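Local coordinates for protein member of s1p family of ribosomal proteins (Pyrococcus furiosus, PDB 5YH1) that probably acts as an exonuclease of the DHH (RecJ-like) phosphoesterase family, its DHH domain binding a manganese ion, at residues I135-G140 / D162-R167. Numbering follows the deposited sequence.
Sequences IVDNGG and DHHDPR. With MN (manganese (II) ion), chain F.
Asp137 and His163 meet at a manganese ion, each giving it one atom: OD1 of Asp137 lies 2.3 Å from the metal and NE2 of His163 lies 2.4 Å from it. The carboxylate and imidazole planes are nearly coplanar, 16° apart, with OD1 of Asp137 at the ring edge of His163. That OD1 and NE2 of His163 are 3.0 Å apart because they are neighbouring ligands; no hydrogen bond joins them. Two waters, Asp67 and Asp229 complete six-fold coordination. One of these waters lies 2.5 Å from Asp137 OD2 and probably donates to it. At the other ring nitrogen of His163, ND1 is hydrogen-bonded to the carbonyl of Tyr195, which fixes the ring's rotation with NE2 facing the metal.

The second shell centres on Asp162, the first residue of the DHH signature that names the family. With CG swung anti to its own backbone N (chi1 -165°), its carboxylate reaches across to the turn at 137-140, and OD2 takes the backbone N-H of Gly140 through its anti lone pair at 3.1 Å. OD1 lies against the backbone of Asp137, 3.2 Å from its C, while its hydrogen bonds come from its own segment. It receives His164 ND1 at 2.7 Å, nearly straight and in the plane of that ring, and His163 N from above the carboxylate plane. Farther along, Pro166 CA makes a CH...O contact with Gly140 O.

The turns after parallel strands 132-136 and 158-161 thus put their metal ligands side by side. By giving its N-H to the Tyr195 carbonyl, His163 ND1 keeps the proton, consistent with the NE2 lone pair being turned to the metal, while the buried Asp162 carboxylate, gripped by several N-H groups, would orient the His164 ring and probably polarise it.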
# COMPACT_ATOMS: atom_id res chain seq x y z
N ILE A 135 -0.27 7.15 23.19
CA ILE A 135 0.88 6.75 22.38
C ILE A 135 1.86 6.02 23.28
O ILE A 135 2.18 6.52 24.37
CB ILE A 135 1.65 7.94 21.79
CG1 ILE A 135 0.71 9.05 21.34
CG2 ILE A 135 2.55 7.46 20.65
CD1 ILE A 135 -0.14 8.69 20.14
N VAL A 136 2.37 4.88 22.82
CA VAL A 136 3.12 3.96 23.67
C VAL A 136 4.36 3.45 22.94
O VAL A 136 4.28 3.03 21.78
CB VAL A 136 2.24 2.76 24.07
CG1 VAL A 136 3.01 1.79 24.95
CG2 VAL A 136 0.98 3.25 24.76
N ASP A 137 5.49 3.49 23.64
CA ASP A 137 6.82 3.17 23.08
C ASP A 137 7.26 4.11 21.95
O ASP A 137 8.29 3.91 21.31
CB ASP A 137 6.88 1.70 22.63
CG ASP A 137 8.31 1.21 22.48
OD1 ASP A 137 9.15 1.52 23.37
OD2 ASP A 137 8.61 0.53 21.47
N ASN A 138 6.48 5.17 21.76
CA ASN A 138 6.76 6.25 20.84
C ASN A 138 6.17 7.46 21.55
O ASN A 138 5.47 7.29 22.55
CB ASN A 138 6.01 6.06 19.51
CG ASN A 138 6.81 5.31 18.47
OD1 ASN A 138 7.96 4.92 18.68
ND2 ASN A 138 6.19 5.09 17.30
N GLY A 139 6.42 8.66 21.03
CA GLY A 139 5.66 9.83 21.44
C GLY A 139 6.36 10.80 22.38
O GLY A 139 5.92 11.94 22.53
N GLY A 140 7.43 10.35 23.03
CA GLY A 140 8.08 11.14 24.07
C GLY A 140 9.22 12.04 23.60
O GLY A 140 10.03 12.46 24.43
N ASP A 162 6.29 6.20 27.33
CA ASP A 162 7.47 5.95 26.52
C ASP A 162 8.71 5.90 27.42
O ASP A 162 8.66 6.29 28.58
CB ASP A 162 7.57 7.05 25.45
CG ASP A 162 8.53 6.71 24.33
OD1 ASP A 162 9.01 5.55 24.26
OD2 ASP A 162 8.80 7.63 23.50
N HIS A 163 9.82 5.40 26.88
CA HIS A 163 11.08 5.32 27.63
C HIS A 163 12.31 5.75 26.82
O HIS A 163 13.45 5.46 27.21
CB HIS A 163 11.29 3.91 28.19
CG HIS A 163 11.45 2.86 27.14
ND1 HIS A 163 12.58 2.07 27.05
CD2 HIS A 163 10.65 2.49 26.12
CE1 HIS A 163 12.45 1.24 26.03
NE2 HIS A 163 11.29 1.48 25.45
N HIS A 164 12.06 6.46 25.72
CA HIS A 164 13.12 7.11 24.95
C HIS A 164 13.38 8.49 25.52
O HIS A 164 12.50 9.10 26.12
CB HIS A 164 12.73 7.19 23.47
CG HIS A 164 12.53 5.85 22.84
ND1 HIS A 164 11.35 5.15 22.95
CD2 HIS A 164 13.39 5.05 22.16
CE1 HIS A 164 11.48 3.98 22.34
NE2 HIS A 164 12.70 3.90 21.85
N ASP A 165 14.61 8.96 25.31
CA ASP A 165 15.05 10.25 25.84
C ASP A 165 14.35 11.42 25.12
O ASP A 165 14.50 11.56 23.91
CB ASP A 165 16.58 10.37 25.69
CG ASP A 165 17.14 11.67 26.28
OD1 ASP A 165 16.43 12.41 27.00
OD2 ASP A 165 18.32 11.95 25.99
N PRO A 166 13.60 12.25 25.86
CA PRO A 166 13.01 13.43 25.21
C PRO A 166 14.05 14.42 24.68
O PRO A 166 13.73 15.22 23.81
CB PRO A 166 12.16 14.06 26.32
CG PRO A 166 11.89 12.95 27.28
CD PRO A 166 13.10 12.08 27.23
N ARG A 167 15.27 14.36 25.22
CA ARG A 167 16.42 15.16 24.76
C ARG A 167 16.34 16.65 25.07
O ARG A 167 17.21 17.17 25.77
CB ARG A 167 16.71 14.95 23.27
CG ARG A 167 17.38 13.63 22.93
CD ARG A 167 17.91 13.64 21.51
NE ARG A 167 18.55 12.38 21.16
MN MN F . 10.80 -0.07 23.70
O HOH W 1 10.50 -1.07 21.80
O HOH W 2 12.55 0.71 22.56